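Local coordinates for protein ORF48 (Lactococcus phage TP901-1, PDB 3UH8) that probably serves as a structural component of the phage baseplate, through an immunoglobulin-like all-beta N-terminal domain related to the BppU family, at residues Thr2-Thr7 with Gly18-Arg23; Gly92-Tyr97 with Phe117-Glu122. All blocks are in the same frame, centred on the assembly; numbering follows the deposited sequence.

In the fold
Contacts 1 and 2 are two different ways in which strands meet in one immunoglobulin-like beta domain, and their centres lie about 10 Å apart. In contact 2, 92-97 and 117-122 are hydrogen-bonded neighbours; in contact 1, 2-7 and 18-23 face each other through side chains. Strand 21-23 joins the two, since it runs parallel to strand 112-122: Leu22 N lies 2.7 Å from Ile120 O, and Leu22 O lies 2.7 Å from Glu122 N, both probable hydrogen bonds. Leu22 CD1 also packs on Tyr119 CD1 at 3.7 Å, so the apolar packing of contact 1 runs on, through Leu22, into the buried face of contact 2.

Contact 1 (Thr2-Thr7 with Gly18-Arg23); sequences TEHFIT and GIVKLR
His4 and Val20 face each other across two nearly antiparallel segments that are not paired as strands. The strand axes of 2-7 and 21-23 run at 157° to one another and approach no closer than 8.8 Å; His4 CA lies 6.1 Å from Val20 CA, and Ile6 CA 6.0 Å from Gly18 CA. No clear direct hydrogen bond crosses; strand 2-9 instead bonds to strand 30-38 through Thr2, His4 and Ile6, so side chains and water span the gap.

His4 fills the middle. Its CB points toward 18-23, and a chi1 of -57°, with CG beside the backbone N, lays the ring against Val20 and Leu22. Val20 CG1 makes an off-centre CH-pi contact with the ring, 4.2 Å from its centroid. Further along, Leu22 CD2 touches His4 CD2 at 3.6 Å, and Lys21 O approaches His4 CE1 at 3.4 Å, a carbon-to-oxygen contact. The other methyl of Val20, CG2, meets Ile6 CG2 at 3.8 Å, the two side chains crossing almost at right angles; Ile6 CG2 also rests against Gly18 O.

Water finishes both ends. At one, Thr2 OG1 donates to a water 2.8 Å away, which also accepts a weaker bond from Arg23 NH2. A bend at chi3 (-60°) turns the guanidinium so that its edge meets Thr2 CG2, while Arg23 NE is held in a salt bridge with Asp26. At the other end Gly18 N donates to a second water, itself only weakly bonded to Phe5 O.

The chemistry is thus graded: the imidazole of His4 is packed against Val20 and Leu22, Ile6 meets Val20 beside it, and solvent bridges polar groups at the margins. Packing and water, rather than direct strand pairing, join the N-terminal strand to the one beside the C-terminal strand.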
ATOM      1  N   THR A   2       0.713  11.568 -10.985  1.00 30.56           N
ATOM      2  CA  THR A   2      -0.327  11.805  -9.977  1.00 30.05           C
ATOM      3  C   THR A   2      -0.079  11.067  -8.667  1.00 32.69           C
ATOM      4  O   THR A   2       0.524   9.991  -8.665  1.00 32.48           O
ATOM      5  CB  THR A   2      -1.728  11.522 -10.540  1.00 38.67           C
ATOM      6  OG1 THR A   2      -1.773  10.196 -11.070  1.00 38.59           O
ATOM      7  CG2 THR A   2      -2.150  12.536 -11.587  1.00 37.61           C
ATOM      8  N   GLU A   3      -0.551  11.654  -7.552  1.00 28.04           N
ATOM      9  CA  GLU A   3      -0.421  11.089  -6.207  1.00 27.35           C
ATOM     10  C   GLU A   3      -1.771  10.988  -5.501  1.00 30.72           C
ATOM     11  O   GLU A   3      -2.625  11.862  -5.671  1.00 30.19           O
ATOM     12  CB  GLU A   3       0.585  11.885  -5.361  1.00 28.57           C
ATOM     13  CG  GLU A   3       2.033  11.647  -5.756  1.00 38.02           C
ATOM     14  CD  GLU A   3       3.046  12.519  -5.040  1.00 52.42           C
ATOM     15  OE1 GLU A   3       2.999  13.758  -5.214  1.00 42.67           O
ATOM     16  OE2 GLU A   3       3.916  11.956  -4.336  1.00 45.38           O
ATOM     17  N   HIS A   4      -1.962   9.913  -4.711  1.00 26.86           N
ATOM     18  CA  HIS A   4      -3.200   9.658  -3.976  1.00 26.49           C
ATOM     19  C   HIS A   4      -2.926   9.434  -2.490  1.00 30.45           C
ATOM     20  O   HIS A   4      -2.410   8.381  -2.109  1.00 30.33           O
ATOM     21  CB  HIS A   4      -3.991   8.492  -4.602  1.00 26.86           C
ATOM     22  CG  HIS A   4      -4.332   8.704  -6.044  1.00 29.87           C
ATOM     23  ND1 HIS A   4      -5.562   9.208  -6.429  1.00 31.37           N
ATOM     24  CD2 HIS A   4      -3.582   8.493  -7.150  1.00 31.51           C
ATOM     25  CE1 HIS A   4      -5.524   9.273  -7.750  1.00 30.71           C
ATOM     26  NE2 HIS A   4      -4.349   8.855  -8.227  1.00 31.18           N
ATOM     27  N   PHE A   5      -3.243  10.446  -1.654  1.00 26.79           N
ATOM     28  CA  PHE A   5      -3.008  10.394  -0.211  1.00 26.23           C
ATOM     29  C   PHE A   5      -4.150   9.800   0.599  1.00 29.37           C
ATOM     30  O   PHE A   5      -5.286  10.266   0.506  1.00 28.43           O
ATOM     31  CB  PHE A   5      -2.586  11.758   0.352  1.00 28.04           C
ATOM     32  CG  PHE A   5      -2.206  11.745   1.817  1.00 29.62           C
ATOM     33  CD1 PHE A   5      -1.010  11.180   2.239  1.00 32.66           C
ATOM     34  CD2 PHE A   5      -3.043  12.305   2.774  1.00 31.54           C
ATOM     35  CE1 PHE A   5      -0.662  11.164   3.595  1.00 33.55           C
ATOM     36  CE2 PHE A   5      -2.692  12.294   4.127  1.00 34.28           C
ATOM     37  CZ  PHE A   5      -1.505  11.724   4.529  1.00 32.39           C
ATOM     38  N   ILE A   6      -3.820   8.785   1.418  1.00 26.22           N
ATOM     39  CA  ILE A   6      -4.729   8.068   2.320  1.00 26.17           C
ATOM     40  C   ILE A   6      -4.024   7.704   3.635  1.00 30.98           C
ATOM     41  O   ILE A   6      -2.800   7.558   3.659  1.00 30.21           O
ATOM     42  CB  ILE A   6      -5.391   6.813   1.664  1.00 29.04           C
ATOM     43  CG1 ILE A   6      -4.347   5.806   1.118  1.00 29.38           C
ATOM     44  CG2 ILE A   6      -6.455   7.194   0.620  1.00 29.42           C
ATOM     45  CD1 ILE A   6      -4.864   4.396   0.955  1.00 36.46           C
ATOM     46  N   THR A   7      -4.802   7.545   4.716  1.00 28.41           N
ATOM     47  CA  THR A   7      -4.298   7.153   6.033  1.00 28.57           C
ATOM     48  C   THR A   7      -4.758   5.715   6.300  1.00 33.31           C
ATOM     49  O   THR A   7      -5.963   5.452   6.316  1.00 32.65           O
ATOM     50  CB  THR A   7      -4.765   8.145   7.117  1.00 37.64           C
ATOM     51  OG1 THR A   7      -4.538   9.483   6.670  1.00 38.32           O
ATOM     52  CG2 THR A   7      -4.071   7.921   8.452  1.00 35.79           C
ATOM     53  N   GLY A  18     -10.137   7.890   1.857  1.00 35.63           N
ATOM     54  CA  GLY A  18     -10.428   8.621   0.627  1.00 34.93           C
ATOM     55  C   GLY A  18     -10.420   7.679  -0.561  1.00 37.79           C
ATOM     56  O   GLY A  18      -9.673   6.695  -0.564  1.00 37.44           O
ATOM     57  N   ILE A  19     -11.286   7.936  -1.549  1.00 33.27           N
ATOM     58  CA  ILE A  19     -11.405   7.064  -2.718  1.00 32.55           C
ATOM     59  C   ILE A  19     -10.285   7.278  -3.741  1.00 35.03           C
ATOM     60  O   ILE A  19     -10.240   8.314  -4.407  1.00 34.33           O
ATOM     61  CB  ILE A  19     -12.845   7.040  -3.314  1.00 35.67           C
ATOM     62  CG1 ILE A  19     -13.873   6.633  -2.223  1.00 36.22           C
ATOM     63  CG2 ILE A  19     -12.923   6.100  -4.530  1.00 36.15           C
ATOM     64  CD1 ILE A  19     -15.349   6.802  -2.571  1.00 43.66           C
ATOM     65  N   VAL A  20      -9.379   6.287  -3.843  1.00 30.93           N
ATOM     66  CA  VAL A  20      -8.248   6.291  -4.774  1.00 30.38           C
ATOM     67  C   VAL A  20      -8.745   5.807  -6.134  1.00 33.19           C
ATOM     68  O   VAL A  20      -9.198   4.668  -6.249  1.00 32.53           O
ATOM     69  CB  VAL A  20      -7.044   5.455  -4.250  1.00 34.30           C
ATOM     70  CG1 VAL A  20      -5.952   5.307  -5.312  1.00 33.99           C
ATOM     71  CG2 VAL A  20      -6.467   6.060  -2.975  1.00 34.12           C
ATOM     72  N   LYS A  21      -8.669   6.676  -7.155  1.00 29.48           N
ATOM     73  CA  LYS A  21      -9.102   6.357  -8.516  1.00 29.17           C
ATOM     74  C   LYS A  21      -7.932   6.411  -9.493  1.00 32.20           C
ATOM     75  O   LYS A  21      -7.504   7.495  -9.900  1.00 32.06           O
ATOM     76  CB  LYS A  21     -10.266   7.258  -8.963  1.00 31.83           C
ATOM     77  CG  LYS A  21     -11.548   7.019  -8.183  1.00 46.79           C
ATOM     78  CD  LYS A  21     -12.677   7.909  -8.652  1.00 56.89           C
ATOM     79  CE  LYS A  21     -13.968   7.561  -7.957  1.00 68.98           C
ATOM     80  NZ  LYS A  21     -15.085   8.425  -8.411  1.00 79.66           N
ATOM     81  N   LEU A  22      -7.397   5.233  -9.840  1.00 27.80           N
ATOM     82  CA  LEU A  22      -6.262   5.104 -10.754  1.00 27.38           C
ATOM     83  C   LEU A  22      -6.713   4.914 -12.207  1.00 31.58           C
ATOM     84  O   LEU A  22      -7.872   4.577 -12.456  1.00 30.43           O
ATOM     85  CB  LEU A  22      -5.315   3.966 -10.309  1.00 27.19           C
ATOM     86  CG  LEU A  22      -4.742   4.013  -8.880  1.00 31.49           C
ATOM     87  CD1 LEU A  22      -3.888   2.794  -8.598  1.00 31.50           C
ATOM     88  CD2 LEU A  22      -3.914   5.264  -8.638  1.00 33.81           C
ATOM     89  N   ARG A  23      -5.802   5.167 -13.163  1.00 29.37           N
ATOM     90  CA  ARG A  23      -6.065   5.030 -14.596  1.00 29.83           C
ATOM     91  C   ARG A  23      -5.254   3.886 -15.174  1.00 34.37           C
ATOM     92  O   ARG A  23      -4.034   3.839 -15.014  1.00 33.68           O
ATOM     93  CB  ARG A  23      -5.809   6.343 -15.346  1.00 30.88           C
ATOM     94  CG  ARG A  23      -6.881   7.397 -15.091  1.00 43.50           C
ATOM     95  CD  ARG A  23      -6.409   8.789 -15.457  1.00 57.35           C
ATOM     96  NE  ARG A  23      -5.236   9.182 -14.678  1.00 68.58           N
ATOM     97  CZ  ARG A  23      -5.009  10.409 -14.220  1.00 84.83           C
ATOM     98  NH1 ARG A  23      -5.875  11.385 -14.453  1.00 73.36           N
ATOM     99  NH2 ARG A  23      -3.913  10.665 -13.519  1.00 72.52           N
TER
HETATM  100  O   HOH W   1      -0.882  10.105 -13.745  1.00 44.35           O
HETATM  101  O   HOH W   2      -7.997   9.895   2.611  1.00 42.68           O

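Contact 2 (Gly92-Tyr97 with Phe117-Glu122); sequences GRNEAY and FHYIVE
Asn94 and Tyr119 form the middle hydrogen-bonded pair of a regular antiparallel arrangement, with Gly92-Val121 and Ala96-Phe117 as the pairs before and after it. Each pair exchanges two backbone bonds. Asn94 N gives a nearly straight one to Tyr119 O (2.8 Å), and Asn94 O accepts from Tyr119 N; both Ala96-Phe117 bonds are similarly straight. Only at Gly92 is one bond weak, from its N to Val121 O at 123°, although Val121 N still reaches Gly92 O well. Gly92 O and Asn94 O also receive CA-H...O contacts from Ile120 and His118.

On the buried face, Asn94 CB lies over the Tyr119 ring, 3.6 Å from its centroid, with amide and ring planes only 12° apart. Asn94 ND2 donates to Phe90 O and weakly to Gly92 O, while Tyr119 OH is bonded to Ala87 O; Asn94 ND2 and the Tyr119 hydroxyl are therefore tied to main-chain carbonyls. Ala96 CB sits at the edge of the same ring.

The outward face carries His118 between two charged chains. Extended Arg93, with CG anti to its backbone N (chi1 -160°), brings NE over one ring face, 3.2 Å from His118 CG, the guanidinium standing almost perpendicular to the ring. Glu95 CG covers the opposite face. His118 NE2 donates a weak bond to Glu95 OE2 (3.3 Å), whereas Glu95 OE1 is bonded to Thr116 OG1.

The Glu95 carboxylate may partly offset the charge of Arg93, and of His118 if it is protonated. The two faces divide the work: main-chain carbonyls bind the amide nitrogen of Asn94 and the hydroxyl of Tyr119, while an Arg-His-Glu cluster decorates the partly exposed side.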
ATOM      1  N   GLY A  92     -11.584  -1.945 -12.287  1.00 27.15           N
ATOM      2  CA  GLY A  92     -12.672  -2.026 -11.323  1.00 27.07           C
ATOM      3  C   GLY A  92     -12.165  -1.896  -9.905  1.00 31.10           C
ATOM      4  O   GLY A  92     -11.138  -1.252  -9.669  1.00 30.69           O
ATOM      5  N   ARG A  93     -12.881  -2.511  -8.951  1.00 27.38           N
ATOM      6  CA  ARG A  93     -12.503  -2.439  -7.546  1.00 27.12           C
ATOM      7  C   ARG A  93     -11.431  -3.456  -7.161  1.00 29.90           C
ATOM      8  O   ARG A  93     -11.619  -4.664  -7.319  1.00 29.30           O
ATOM      9  CB  ARG A  93     -13.725  -2.500  -6.616  1.00 28.62           C
ATOM     10  CG  ARG A  93     -13.418  -1.954  -5.231  1.00 41.63           C
ATOM     11  CD  ARG A  93     -14.639  -1.809  -4.348  1.00 54.58           C
ATOM     12  NE  ARG A  93     -14.226  -1.497  -2.980  1.00 65.53           N
ATOM     13  CZ  ARG A  93     -15.030  -1.063  -2.015  1.00 82.97           C
ATOM     14  NH1 ARG A  93     -16.315  -0.855  -2.257  1.00 71.54           N
ATOM     15  NH2 ARG A  93     -14.549  -0.813  -0.805  1.00 71.85           N
ATOM     16  N   ASN A  94     -10.302  -2.943  -6.651  1.00 25.58           N
ATOM     17  CA  ASN A  94      -9.159  -3.733  -6.206  1.00 25.03           C
ATOM     18  C   ASN A  94      -9.029  -3.690  -4.690  1.00 28.36           C
ATOM     19  O   ASN A  94      -9.375  -2.683  -4.072  1.00 27.91           O
ATOM     20  CB  ASN A  94      -7.878  -3.215  -6.847  1.00 24.45           C
ATOM     21  CG  ASN A  94      -7.743  -3.535  -8.311  1.00 40.31           C
ATOM     22  OD1 ASN A  94      -7.044  -4.473  -8.697  1.00 32.20           O
ATOM     23  ND2 ASN A  94      -8.387  -2.750  -9.162  1.00 31.03           N
ATOM     24  N   GLU A  95      -8.516  -4.779  -4.101  1.00 24.47           N
ATOM     25  CA  GLU A  95      -8.296  -4.907  -2.662  1.00 24.13           C
ATOM     26  C   GLU A  95      -6.820  -5.213  -2.413  1.00 27.87           C
ATOM     27  O   GLU A  95      -6.272  -6.131  -3.027  1.00 27.39           O
ATOM     28  CB  GLU A  95      -9.204  -6.001  -2.072  1.00 25.45           C
ATOM     29  CG  GLU A  95      -9.098  -6.152  -0.560  1.00 36.15           C
ATOM     30  CD  GLU A  95     -10.143  -7.023   0.115  1.00 53.09           C
ATOM     31  OE1 GLU A  95     -10.020  -7.240   1.342  1.00 45.30           O
ATOM     32  OE2 GLU A  95     -11.095  -7.470  -0.567  1.00 46.56           O
ATOM     33  N   ALA A  96      -6.177  -4.427  -1.531  1.00 24.68           N
ATOM     34  CA  ALA A  96      -4.756  -4.579  -1.198  1.00 24.44           C
ATOM     35  C   ALA A  96      -4.449  -4.227   0.259  1.00 28.02           C
ATOM     36  O   ALA A  96      -5.317  -3.711   0.963  1.00 27.39           O
ATOM     37  CB  ALA A  96      -3.908  -3.727  -2.137  1.00 25.16           C
ATOM     38  N   TYR A  97      -3.209  -4.518   0.706  1.00 24.47           N
ATOM     39  CA  TYR A  97      -2.715  -4.221   2.053  1.00 24.05           C
ATOM     40  C   TYR A  97      -1.187  -4.052   2.067  1.00 27.50           C
ATOM     41  O   TYR A  97      -0.505  -4.541   1.166  1.00 26.75           O
ATOM     42  CB  TYR A  97      -3.193  -5.280   3.079  1.00 24.98           C
ATOM     43  CG  TYR A  97      -2.434  -6.591   3.058  1.00 26.26           C
ATOM     44  CD1 TYR A  97      -1.383  -6.824   3.941  1.00 28.05           C
ATOM     45  CD2 TYR A  97      -2.801  -7.620   2.192  1.00 26.88           C
ATOM     46  CE1 TYR A  97      -0.690  -8.034   3.937  1.00 28.51           C
ATOM     47  CE2 TYR A  97      -2.127  -8.842   2.195  1.00 27.74           C
ATOM     48  CZ  TYR A  97      -1.065  -9.039   3.063  1.00 35.20           C
ATOM     49  OH  TYR A  97      -0.373 -10.221   3.075  1.00 36.09           O
ATOM     50  N   PHE A 117      -7.585  -2.471   2.340  1.00 25.82           N
ATOM     51  CA  PHE A 117      -8.219  -1.264   1.843  1.00 24.73           C
ATOM     52  C   PHE A 117      -8.520  -1.485   0.374  1.00 28.06           C
ATOM     53  O   PHE A 117      -7.947  -2.385  -0.252  1.00 27.39           O
ATOM     54  CB  PHE A 117      -7.315  -0.035   2.048  1.00 26.20           C
ATOM     55  CG  PHE A 117      -6.092   0.043   1.161  1.00 27.40           C
ATOM     56  CD1 PHE A 117      -4.914  -0.600   1.519  1.00 30.08           C
ATOM     57  CD2 PHE A 117      -6.108   0.786  -0.013  1.00 29.21           C
ATOM     58  CE1 PHE A 117      -3.784  -0.530   0.697  1.00 30.87           C
ATOM     59  CE2 PHE A 117      -4.978   0.857  -0.833  1.00 31.88           C
ATOM     60  CZ  PHE A 117      -3.822   0.201  -0.470  1.00 29.97           C
ATOM     61  N   HIS A 118      -9.393  -0.653  -0.182  1.00 24.71           N
ATOM     62  CA  HIS A 118      -9.754  -0.759  -1.580  1.00 24.35           C
ATOM     63  C   HIS A 118      -9.356   0.464  -2.369  1.00 27.96           C
ATOM     64  O   HIS A 118      -9.325   1.571  -1.831  1.00 27.58           O
ATOM     65  CB  HIS A 118     -11.255  -1.009  -1.729  1.00 25.11           C
ATOM     66  CG  HIS A 118     -11.696  -2.369  -1.281  1.00 28.60           C
ATOM     67  ND1 HIS A 118     -12.057  -2.610   0.033  1.00 30.44           N
ATOM     68  CD2 HIS A 118     -11.866  -3.505  -1.997  1.00 30.36           C
ATOM     69  CE1 HIS A 118     -12.411  -3.885   0.078  1.00 29.84           C
ATOM     70  NE2 HIS A 118     -12.316  -4.463  -1.121  1.00 30.10           N
ATOM     71  N   TYR A 119      -9.063   0.255  -3.656  1.00 24.44           N
ATOM     72  CA  TYR A 119      -8.762   1.298  -4.627  1.00 24.13           C
ATOM     73  C   TYR A 119      -9.423   0.930  -5.951  1.00 29.59           C
ATOM     74  O   TYR A 119      -9.637  -0.254  -6.225  1.00 29.50           O
ATOM     75  CB  TYR A 119      -7.249   1.578  -4.756  1.00 24.55           C
ATOM     76  CG  TYR A 119      -6.433   0.503  -5.440  1.00 24.89           C
ATOM     77  CD1 TYR A 119      -6.179   0.555  -6.807  1.00 26.70           C
ATOM     78  CD2 TYR A 119      -5.841  -0.522  -4.705  1.00 25.09           C
ATOM     79  CE1 TYR A 119      -5.396  -0.411  -7.437  1.00 26.86           C
ATOM     80  CE2 TYR A 119      -5.051  -1.493  -5.324  1.00 25.59           C
ATOM     81  CZ  TYR A 119      -4.830  -1.431  -6.692  1.00 31.41           C
ATOM     82  OH  TYR A 119      -4.074  -2.390  -7.313  1.00 31.00           O
ATOM     83  N   ILE A 120      -9.777   1.935  -6.753  1.00 27.29           N
ATOM     84  CA  ILE A 120     -10.445   1.698  -8.031  1.00 27.58           C
ATOM     85  C   ILE A 120      -9.575   2.008  -9.240  1.00 31.93           C
ATOM     86  O   ILE A 120      -9.020   3.102  -9.332  1.00 31.43           O
ATOM     87  CB  ILE A 120     -11.899   2.291  -8.094  1.00 30.98           C
ATOM     88  CG1 ILE A 120     -12.366   2.604  -9.534  1.00 31.53           C
ATOM     89  CG2 ILE A 120     -12.091   3.500  -7.179  1.00 31.86           C
ATOM     90  CD1 ILE A 120     -13.723   2.092  -9.876  1.00 39.91           C
ATOM     91  N   VAL A 121      -9.451   1.040 -10.159  1.00 29.08           N
ATOM     92  CA  VAL A 121      -8.735   1.258 -11.405  1.00 28.99           C
ATOM     93  C   VAL A 121      -9.804   1.543 -12.451  1.00 33.20           C
ATOM     94  O   VAL A 121     -10.694   0.721 -12.676  1.00 32.91           O
ATOM     95  CB  VAL A 121      -7.775   0.124 -11.846  1.00 33.00           C
ATOM     96  CG1 VAL A 121      -7.067   0.499 -13.147  1.00 32.76           C
ATOM     97  CG2 VAL A 121      -6.746  -0.186 -10.764  1.00 32.89           C
ATOM     98  N   GLU A 122      -9.746   2.740 -13.030  1.00 30.13           N
ATOM     99  CA  GLU A 122     -10.685   3.193 -14.050  1.00 30.22           C
ATOM    100  C   GLU A 122     -10.048   3.149 -15.429  1.00 34.53           C
ATOM    101  O   GLU A 122      -8.823   3.098 -15.556  1.00 33.99           O
ATOM    102  CB  GLU A 122     -11.183   4.612 -13.733  1.00 31.70           C
ATOM    103  CG  GLU A 122     -12.220   4.648 -12.625  1.00 43.57           C
ATOM    104  CD  GLU A 122     -12.716   6.010 -12.176  1.00 66.82           C
ATOM    105  OE1 GLU A 122     -12.199   7.040 -12.667  1.00 65.27           O
ATOM    106  OE2 GLU A 122     -13.628   6.042 -11.319  1.00 61.01           O
TER